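Local structure of replication protein B (Plasmid RSF1010, 3H20) at residues L73-D78 against Q106-V111; V97-P102 against L167-K172; R125-E130 against P180-Q185. The protein acts as the primase of a broad-host-range plasmid, making primers on single-stranded DNA for replication that proceeds exclusively in leading-strand mode. All blocks are in the same frame, centred on the assembly; numbering follows the deposited sequence.

Contact 1 of 3, residues L73-D78 against Q106-V111; sequences LVLVDD and QAWVKV
D77 OD1 is gripped by two donors, Q106 NE2 from the facing strand at 3.0 Å and, more weakly, its chain neighbour D78 N. The amide N-H of Q106 points at the oxygen within its own amide plane, but reaches it from above the carboxylate plane; the two flat groups are turned 63° apart while their side chains run alongside each other. With CG anti to the backbone N (chi1 -162°), D77 lays its carboxylate beside the extended Q106 chain. D77 OD2 bonds to S137 OG, and Q106 OE1 receives R145 N, so both oxygens and the amide are tied down. Away from this end, 73-77 and 106-110 form an antiparallel ladder. V74 and V109 exchange two backbone bonds, V74 N to V109 O and V109 N to V74 O, both 2.8 Å; V76 and A107 are the next hydrogen-bonded pair. L75 and W108 are a non-hydrogen-bonded pair, and their side chains make a CH-pi contact: L75 CD1 hangs over one face of the indole, 3.9 Å from the centroid of the W108 five-membered ring, while L75 CB lies 3.8 Å from W108 CZ3. The L73 and W108 side chains cross at about a right angle, L73 CB 4.1 Å from W108 CE3, and L73 sends CD1 to K110 CB at 3.8 Å. On the other face V76 CG2 approaches V109 CG2; helix 117-130 covers V74 and V76, whereas helix 81-89 covers A107 and V109. The chemistry thus divides along the ladder: apolar side chains on both of its faces, and at the Q106 end a polar network running from D77 through Q106 to R145, a residue of the diphosphate pocket, with the nearest atoms of the Q106 side chain and the bound diphosphate about 4 Å apart.

Contact 2 of 3, residues V97-P102 against L167-K172; sequences VVETSP and LLRESK
R169 and E170 both face V97, making a classic beta bulge in the antiparallel pairing of strands 96-99 and 167-170, the latter the outermost strand of its sheet within the chain. V97 O lies inside the bulge: R169 N donates to it at 2.8 Å, and E170 N adds a weak bond at 3.5 Å. V97 N returns a bond to E170 O. Past the bulge E99 and L167 resume regular pairing through E99 N to L167 O and L167 N to E99 O. R169, the first residue of the bulge, reaches E99, where a salt bridge forms: E99 OE1 accepts from R169 NE at 2.7 Å and weakly from R169 NH2. NE meets this oxygen nearly end-on to its C-O bond, with the carboxylate and guanidinium planes 50° apart. R169 gets there by a chain bent at chi2 (-48°), whereas E99 is extended. The carboxylate is positioned from its other oxygen too, since E99 OE2 takes K103 N. Replacing E99 by an alanine would probably leave the R169 guanidinium without its charge partner here and set it free to turn. Further out, V98 CG2 packs on L168 CD1 at 3.9 Å, and both side chains rest against helix 6-17. E170 OE1 forms a salt bridge with K88, while the E170 stem presses on V97, its CG 3.4 Å from V97 CG2. Over one face of the R169 guanidinium, offset toward the rim, lies L167 CD1, 3.4 Å from R169 NH2.

Contact 3 of 3, residues R125-E130 against P180-Q185; sequences RTLASE and PALVQQ. With SO4 (sulfate ion), chain D.
T126 and Q185 come together at a slant: the methyl CG2 of T126 lies 3.7 Å from Q185 OE1, a van der Waals contact. The threonine is turned so that CG2 is anti to its own backbone nitrogen, which sends the methyl to the facing helix and leaves OG1 (chi1 -69°) to bond back to Q122 O one turn earlier. Q185 reaches across as a fully extended chain with its amide at the far end. Deeper in the joint, L127 and L182 approach methyl to methyl, with L127 CD2 4.4 Å from L182 CD2, a loose apolar contact. E130 slants past L182 from the end of its helix, its OE2 4.2 Å from the same methyl, L182 CD2. The polar partner of this carboxylate oxygen is R92 NH2, in a salt bridge, and L127 and L182 both touch R92. R92 thus contacts residues of both helices, while the direct helix-to-helix contact buries just 140 Å². R125 takes a separate course: its NH1 makes a weak bond of 3.3 Å to O2 of a sulfate, nearly in the guanidinium plane; the ion, probably from the crystallisation liquor, is also held by S140 OG, and R125 NH2 bonds to Q122 OE1. The short axes stand 12.1 Å apart and the segments cross at 109°, the start of helix 179-206 over the C-terminal end of helix 117-130. Both helices pack toward the sheet: L127 rests on V74 and V76 of strand 73-79, and L182 on V111, just past strand 104-110.

How the contacts relate
Contacts 1 and 2 belong to one antiparallel sheet and pair its two opposite outer strands, 73-79 and 167-170, with the inner ones, which join each other where Q106 N probably bonds to V98 O at 2.8 Å. Contact 1 is buried under helices and ruled by regular backbone bonds and apolar packing, with one polar pair, D77 and Q106, at its end; contact 2 is only partly buried, with a bulge and charged side chains. Contact 3 packs helices against contact 1 through L127 and L182 and depends on sparse side-chain contacts alone. Contacts 2 and 3 remain about 12 Å apart at their nearest atoms, although strand 167-170 precedes helix 179-206.

Contact 1 of 3, residues L73-D78 against Q106-V111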
loop_
_atom_site.group_PDB
_atom_site.type_symbol
_atom_site.label_atom_id
_atom_site.label_comp_id
_atom_site.label_asym_id
_atom_site.label_seq_id
_atom_site.Cartn_x
_atom_site.Cartn_y
_atom_site.Cartn_z
ATOM N N LEU A 73 3.961 -9.883 -16.577
ATOM C CA LEU A 73 3.314 -8.738 -17.233
ATOM C C LEU A 73 3.085 -7.580 -16.273
ATOM O O LEU A 73 2.559 -7.784 -15.180
ATOM C CB LEU A 73 1.951 -9.165 -17.784
ATOM C CG LEU A 73 1.722 -9.245 -19.291
ATOM C CD1 LEU A 73 2.876 -9.902 -20.042
ATOM C CD2 LEU A 73 0.382 -9.940 -19.578
ATOM N N VAL A 74 3.487 -6.379 -16.677
ATOM C CA VAL A 74 3.334 -5.177 -15.836
ATOM C C VAL A 74 2.589 -4.085 -16.609
ATOM O O VAL A 74 3.030 -3.684 -17.689
ATOM C CB VAL A 74 4.725 -4.660 -15.359
ATOM C CG1 VAL A 74 4.595 -3.341 -14.596
ATOM C CG2 VAL A 74 5.388 -5.708 -14.462
ATOM N N LEU A 75 1.474 -3.606 -16.053
ATOM C CA LEU A 75 0.672 -2.531 -16.672
ATOM C C LEU A 75 1.242 -1.130 -16.422
ATOM O O LEU A 75 1.543 -0.770 -15.273
ATOM C CB LEU A 75 -0.783 -2.568 -16.157
ATOM C CG LEU A 75 -1.762 -1.511 -16.699
ATOM C CD1 LEU A 75 -2.044 -1.732 -18.179
ATOM C CD2 LEU A 75 -3.083 -1.484 -15.917
ATOM N N VAL A 76 1.340 -0.342 -17.500
ATOM C CA VAL A 76 1.694 1.085 -17.443
ATOM C C VAL A 76 0.556 1.917 -18.076
ATOM O O VAL A 76 0.235 1.747 -19.257
ATOM C CB VAL A 76 3.038 1.370 -18.179
ATOM C CG1 VAL A 76 3.553 2.763 -17.831
ATOM C CG2 VAL A 76 4.092 0.330 -17.810
ATOM N N ASP A 77 -0.037 2.811 -17.282
ATOM C CA ASP A 77 -1.307 3.474 -17.609
ATOM C C ASP A 77 -1.107 4.969 -17.930
ATOM O O ASP A 77 -0.160 5.584 -17.435
ATOM C CB ASP A 77 -2.244 3.324 -16.395
ATOM C CG ASP A 77 -3.708 3.571 -16.727
ATOM O OD1 ASP A 77 -4.087 3.510 -17.914
ATOM O OD2 ASP A 77 -4.481 3.835 -15.779
ATOM N N ASP A 78 -1.986 5.535 -18.762
ATOM C CA ASP A 78 -2.037 6.988 -19.060
ATOM C C ASP A 78 -0.792 7.499 -19.813
ATOM O O ASP A 78 -0.193 8.500 -19.432
ATOM C CB ASP A 78 -2.316 7.814 -17.779
ATOM C CG ASP A 78 -2.924 9.200 -18.059
ATOM O OD1 ASP A 78 -3.672 9.372 -19.055
ATOM O OD2 ASP A 78 -2.692 10.128 -17.250
ATOM N N GLN A 106 -2.432 2.545 -22.906
ATOM C CA GLN A 106 -1.920 1.635 -21.886
ATOM C C GLN A 106 -0.918 0.700 -22.535
ATOM O O GLN A 106 -1.102 0.281 -23.690
ATOM C CB GLN A 106 -3.066 0.764 -21.323
ATOM C CG GLN A 106 -3.927 1.495 -20.329
ATOM C CD GLN A 106 -5.114 0.695 -19.844
ATOM O OE1 GLN A 106 -5.450 -0.359 -20.391
ATOM N NE2 GLN A 106 -5.765 1.203 -18.813
ATOM N N ALA A 107 0.132 0.348 -21.801
ATOM C CA ALA A 107 1.055 -0.691 -22.264
ATOM C C ALA A 107 1.203 -1.788 -21.208
ATOM O O ALA A 107 1.222 -1.497 -20.011
ATOM C CB ALA A 107 2.426 -0.078 -22.597
ATOM N N TRP A 108 1.292 -3.041 -21.649
ATOM C CA TRP A 108 1.708 -4.131 -20.783
ATOM C C TRP A 108 3.142 -4.469 -21.174
ATOM O O TRP A 108 3.422 -4.735 -22.342
ATOM C CB TRP A 108 0.825 -5.372 -20.968
ATOM C CG TRP A 108 -0.633 -5.210 -20.511
ATOM C CD1 TRP A 108 -1.676 -4.762 -21.261
ATOM C CD2 TRP A 108 -1.179 -5.543 -19.226
ATOM N NE1 TRP A 108 -2.841 -4.769 -20.523
ATOM C CE2 TRP A 108 -2.568 -5.257 -19.275
ATOM C CE3 TRP A 108 -0.637 -6.053 -18.043
ATOM C CZ2 TRP A 108 -3.416 -5.463 -18.184
ATOM C CZ3 TRP A 108 -1.484 -6.247 -16.952
ATOM C CH2 TRP A 108 -2.856 -5.948 -17.033
ATOM N N VAL A 109 4.052 -4.428 -20.206
ATOM C CA VAL A 109 5.468 -4.759 -20.446
ATOM C C VAL A 109 5.753 -6.127 -19.813
ATOM O O VAL A 109 5.491 -6.324 -18.616
ATOM C CB VAL A 109 6.409 -3.686 -19.832
ATOM C CG1 VAL A 109 7.904 -4.039 -20.043
ATOM C CG2 VAL A 109 6.099 -2.285 -20.381
ATOM N N LYS A 110 6.282 -7.058 -20.618
ATOM C CA LYS A 110 6.673 -8.382 -20.152
ATOM C C LYS A 110 8.141 -8.328 -19.730
ATOM O O LYS A 110 9.031 -8.106 -20.564
ATOM C CB LYS A 110 6.489 -9.445 -21.249
ATOM C CG LYS A 110 6.851 -10.884 -20.780
ATOM C CD LYS A 110 6.582 -11.953 -21.835
ATOM C CE LYS A 110 7.044 -13.329 -21.306
ATOM N NZ LYS A 110 6.687 -14.469 -22.206
ATOM N N VAL A 111 8.392 -8.520 -18.433
ATOM C CA VAL A 111 9.767 -8.473 -17.914
ATOM C C VAL A 111 10.434 -9.843 -17.754
ATOM O O VAL A 111 11.656 -9.927 -17.655
ATOM C CB VAL A 111 9.843 -7.686 -16.574
ATOM C CG1 VAL A 111 9.439 -6.227 -16.798
ATOM C CG2 VAL A 111 8.972 -8.351 -15.490
#

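Contact 2 of 3, residues V97-P102 against L167-K172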
loop_
_atom_site.group_PDB
_atom_site.type_symbol
_atom_site.label_atom_id
_atom_site.label_comp_id
_atom_site.label_asym_id
_atom_site.label_seq_id
_atom_site.Cartn_x
_atom_site.Cartn_y
_atom_site.Cartn_z
ATOM N N VAL A 97 0.032 -2.813 -26.761
ATOM C CA VAL A 97 -0.420 -1.437 -26.518
ATOM C C VAL A 97 -1.915 -1.342 -26.818
ATOM O O VAL A 97 -2.377 -1.816 -27.859
ATOM C CB VAL A 97 0.357 -0.415 -27.407
ATOM C CG1 VAL A 97 -0.163 1.032 -27.204
ATOM C CG2 VAL A 97 1.862 -0.468 -27.117
ATOM N N VAL A 98 -2.651 -0.715 -25.900
ATOM C CA VAL A 98 -4.085 -0.500 -26.032
ATOM C C VAL A 98 -4.384 1.007 -25.981
ATOM O O VAL A 98 -3.927 1.715 -25.072
ATOM C CB VAL A 98 -4.858 -1.280 -24.924
ATOM C CG1 VAL A 98 -6.319 -0.826 -24.823
ATOM C CG2 VAL A 98 -4.785 -2.818 -25.172
ATOM N N GLU A 99 -5.125 1.496 -26.971
ATOM C CA GLU A 99 -5.598 2.884 -26.972
ATOM C C GLU A 99 -6.960 2.919 -26.277
ATOM O O GLU A 99 -7.936 2.356 -26.774
ATOM C CB GLU A 99 -5.697 3.426 -28.401
ATOM C CG GLU A 99 -5.975 4.954 -28.501
ATOM C CD GLU A 99 -5.671 5.527 -29.893
ATOM O OE1 GLU A 99 -5.576 4.739 -30.860
ATOM O OE2 GLU A 99 -5.543 6.772 -30.029
ATOM N N THR A 100 -7.016 3.572 -25.123
ATOM C CA THR A 100 -8.214 3.568 -24.272
ATOM C C THR A 100 -9.200 4.662 -24.654
ATOM O O THR A 100 -10.420 4.513 -24.492
ATOM C CB THR A 100 -7.822 3.721 -22.786
ATOM O OG1 THR A 100 -7.048 4.911 -22.623
ATOM C CG2 THR A 100 -7.003 2.524 -22.323
ATOM N N SER A 101 -8.651 5.771 -25.135
ATOM C CA SER A 101 -9.388 6.875 -25.725
ATOM C C SER A 101 -8.394 7.571 -26.667
ATOM O O SER A 101 -7.188 7.302 -26.582
ATOM C CB SER A 101 -9.931 7.836 -24.647
ATOM O OG SER A 101 -8.892 8.357 -23.836
ATOM N N PRO A 102 -8.879 8.447 -27.573
ATOM C CA PRO A 102 -7.958 9.089 -28.522
ATOM C C PRO A 102 -6.704 9.740 -27.902
ATOM O O PRO A 102 -6.804 10.594 -27.014
ATOM C CB PRO A 102 -8.838 10.130 -29.216
ATOM C CG PRO A 102 -10.200 9.549 -29.148
ATOM C CD PRO A 102 -10.275 8.874 -27.808
ATOM N N LEU A 167 -8.979 0.237 -28.578
ATOM C CA LEU A 167 -8.331 -0.425 -29.724
ATOM C C LEU A 167 -7.019 -1.096 -29.352
ATOM O O LEU A 167 -6.235 -0.524 -28.599
ATOM C CB LEU A 167 -8.066 0.587 -30.843
ATOM C CG LEU A 167 -9.300 1.373 -31.317
ATOM C CD1 LEU A 167 -8.896 2.555 -32.194
ATOM C CD2 LEU A 167 -10.300 0.485 -32.032
ATOM N N LEU A 168 -6.779 -2.291 -29.896
ATOM C CA LEU A 168 -5.468 -2.939 -29.772
ATOM C C LEU A 168 -4.534 -2.411 -30.859
ATOM O O LEU A 168 -4.729 -2.695 -32.033
ATOM C CB LEU A 168 -5.589 -4.466 -29.896
ATOM C CG LEU A 168 -4.325 -5.289 -29.609
ATOM C CD1 LEU A 168 -3.937 -5.219 -28.129
ATOM C CD2 LEU A 168 -4.552 -6.745 -30.050
ATOM N N ARG A 169 -3.512 -1.662 -30.459
ATOM C CA ARG A 169 -2.632 -0.961 -31.414
ATOM C C ARG A 169 -1.390 -1.763 -31.815
ATOM O O ARG A 169 -0.908 -1.659 -32.947
ATOM C CB ARG A 169 -2.227 0.419 -30.865
ATOM C CG ARG A 169 -3.381 1.417 -30.809
ATOM C CD ARG A 169 -4.150 1.417 -32.127
ATOM N NE ARG A 169 -4.819 2.680 -32.398
ATOM C CZ ARG A 169 -5.645 2.895 -33.421
ATOM N NH1 ARG A 169 -5.920 1.914 -34.280
ATOM N NH2 ARG A 169 -6.195 4.100 -33.591
ATOM N N GLU A 170 -0.860 -2.533 -30.874
ATOM C CA GLU A 170 0.220 -3.486 -31.176
ATOM C C GLU A 170 0.195 -4.645 -30.181
ATOM O O GLU A 170 -0.384 -4.526 -29.098
ATOM C CB GLU A 170 1.597 -2.811 -31.291
ATOM C CG GLU A 170 2.171 -2.232 -30.049
ATOM C CD GLU A 170 3.584 -1.699 -30.281
ATOM O OE1 GLU A 170 3.710 -0.525 -30.710
ATOM O OE2 GLU A 170 4.555 -2.461 -30.051
ATOM N N SER A 171 0.785 -5.772 -30.567
ATOM C CA SER A 171 0.619 -7.008 -29.797
ATOM C C SER A 171 1.723 -8.023 -30.096
ATOM O O SER A 171 1.447 -9.199 -30.358
ATOM C CB SER A 171 -0.778 -7.603 -30.064
ATOM O OG SER A 171 -0.940 -7.928 -31.431
ATOM N N LYS A 172 2.968 -7.556 -30.051
ATOM C CA LYS A 172 4.139 -8.383 -30.368
ATOM C C LYS A 172 4.353 -9.531 -29.384
ATOM O O LYS A 172 4.781 -10.611 -29.790
ATOM C CB LYS A 172 5.400 -7.530 -30.435
ATOM C CG LYS A 172 5.504 -6.641 -31.669
ATOM C CD LYS A 172 6.649 -5.644 -31.505
ATOM C CE LYS A 172 6.780 -4.751 -32.728
ATOM N NZ LYS A 172 7.945 -3.820 -32.583
#

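Contact 3 of 3, residues R125-E130 against P180-Q185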
loop_
_atom_site.group_PDB
_atom_site.type_symbol
_atom_site.label_atom_id
_atom_site.label_comp_id
_atom_site.label_asym_id
_atom_site.label_seq_id
_atom_site.Cartn_x
_atom_site.Cartn_y
_atom_site.Cartn_z
ATOM N N ARG A 125 5.573 0.446 -10.151
ATOM C CA ARG A 125 5.852 1.763 -9.585
ATOM C C ARG A 125 7.061 2.429 -10.255
ATOM O O ARG A 125 7.058 3.638 -10.501
ATOM C CB ARG A 125 6.066 1.664 -8.067
ATOM C CG ARG A 125 4.809 1.270 -7.291
ATOM C CD ARG A 125 4.995 1.412 -5.790
ATOM N NE ARG A 125 6.023 0.521 -5.250
ATOM C CZ ARG A 125 5.822 -0.750 -4.907
ATOM N NH1 ARG A 125 4.622 -1.309 -5.044
ATOM N NH2 ARG A 125 6.829 -1.464 -4.417
ATOM N N THR A 126 8.087 1.627 -10.548
ATOM C CA THR A 126 9.313 2.119 -11.186
ATOM C C THR A 126 9.026 2.651 -12.595
ATOM O O THR A 126 9.463 3.753 -12.948
ATOM C CB THR A 126 10.431 1.020 -11.180
ATOM O OG1 THR A 126 10.872 0.811 -9.834
ATOM C CG2 THR A 126 11.627 1.415 -12.033
ATOM N N LEU A 127 8.262 1.887 -13.373
ATOM C CA LEU A 127 7.919 2.280 -14.736
ATOM C C LEU A 127 6.982 3.486 -14.759
ATOM O O LEU A 127 7.123 4.360 -15.620
ATOM C CB LEU A 127 7.311 1.102 -15.514
ATOM C CG LEU A 127 8.231 -0.079 -15.866
ATOM C CD1 LEU A 127 7.436 -1.232 -16.491
ATOM C CD2 LEU A 127 9.375 0.350 -16.808
ATOM N N ALA A 128 6.047 3.545 -13.802
ATOM C CA ALA A 128 5.154 4.697 -13.697
ATOM C C ALA A 128 5.959 5.963 -13.394
ATOM O O ALA A 128 5.683 7.036 -13.938
ATOM C CB ALA A 128 4.088 4.458 -12.638
ATOM N N SER A 129 6.964 5.823 -12.530
ATOM C CA SER A 129 7.881 6.913 -12.227
ATOM C C SER A 129 8.771 7.283 -13.421
ATOM O O SER A 129 8.927 8.474 -13.727
ATOM C CB SER A 129 8.739 6.571 -11.002
ATOM O OG SER A 129 9.575 7.657 -10.677
ATOM N N GLU A 130 9.345 6.275 -14.086
ATOM C CA GLU A 130 10.229 6.486 -15.242
ATOM C C GLU A 130 9.573 7.328 -16.333
ATOM O O GLU A 130 10.216 8.202 -16.909
ATOM C CB GLU A 130 10.708 5.147 -15.842
ATOM C CG GLU A 130 11.932 4.538 -15.144
ATOM C CD GLU A 130 12.394 3.195 -15.745
ATOM O OE1 GLU A 130 11.929 2.814 -16.841
ATOM O OE2 GLU A 130 13.236 2.516 -15.099
ATOM N N PRO A 180 15.109 -8.620 -17.958
ATOM C CA PRO A 180 16.024 -9.164 -16.948
ATOM C C PRO A 180 16.657 -8.080 -16.060
ATOM O O PRO A 180 16.761 -8.274 -14.849
ATOM C CB PRO A 180 17.088 -9.873 -17.796
ATOM C CG PRO A 180 16.354 -10.267 -19.026
ATOM C CD PRO A 180 15.419 -9.138 -19.303
ATOM N N ALA A 181 17.042 -6.947 -16.658
ATOM C CA ALA A 181 17.631 -5.810 -15.921
ATOM C C ALA A 181 16.666 -5.143 -14.924
ATOM O O ALA A 181 17.074 -4.730 -13.833
ATOM C CB ALA A 181 18.208 -4.772 -16.904
ATOM N N LEU A 182 15.391 -5.024 -15.297
ATOM C CA LEU A 182 14.384 -4.469 -14.396
ATOM C C LEU A 182 14.097 -5.401 -13.197
ATOM O O LEU A 182 13.854 -4.921 -12.080
ATOM C CB LEU A 182 13.088 -4.183 -15.156
ATOM C CG LEU A 182 13.113 -2.995 -16.123
ATOM C CD1 LEU A 182 11.992 -3.179 -17.149
ATOM C CD2 LEU A 182 12.995 -1.663 -15.393
ATOM N N VAL A 183 14.113 -6.711 -13.442
ATOM C CA VAL A 183 14.000 -7.727 -12.380
ATOM C C VAL A 183 15.206 -7.632 -11.420
ATOM O O VAL A 183 15.042 -7.682 -10.191
ATOM C CB VAL A 183 13.872 -9.166 -12.962
ATOM C CG1 VAL A 183 13.932 -10.232 -11.850
ATOM C CG2 VAL A 183 12.555 -9.322 -13.749
ATOM N N GLN A 184 16.401 -7.475 -11.981
ATOM C CA GLN A 184 17.610 -7.285 -11.170
ATOM C C GLN A 184 17.512 -6.015 -10.320
ATOM O O GLN A 184 17.844 -6.043 -9.130
ATOM C CB GLN A 184 18.854 -7.176 -12.045
ATOM C CG GLN A 184 19.321 -8.447 -12.682
ATOM C CD GLN A 184 20.458 -8.203 -13.670
ATOM O OE1 GLN A 184 20.241 -8.208 -14.879
ATOM N NE2 GLN A 184 21.674 -7.988 -13.159
ATOM N N GLN A 185 17.081 -4.914 -10.946
ATOM C CA GLN A 185 16.966 -3.596 -10.284
ATOM C C GLN A 185 15.990 -3.643 -9.107
ATOM O O GLN A 185 16.282 -3.126 -8.021
ATOM C CB GLN A 185 16.520 -2.525 -11.297
ATOM C CG GLN A 185 16.308 -1.128 -10.712
ATOM C CD GLN A 185 15.856 -0.119 -11.758
ATOM O OE1 GLN A 185 14.883 -0.343 -12.472
ATOM N NE2 GLN A 185 16.569 0.995 -11.851
HETATM S S SO4 D . 1.686 -4.456 -5.079
HETATM O O1 SO4 D . 0.456 -4.167 -4.339
HETATM O O2 SO4 D . 2.862 -4.058 -4.299
HETATM O O3 SO4 D . 1.770 -5.886 -5.357
HETATM O O4 SO4 D . 1.667 -3.707 -6.326
#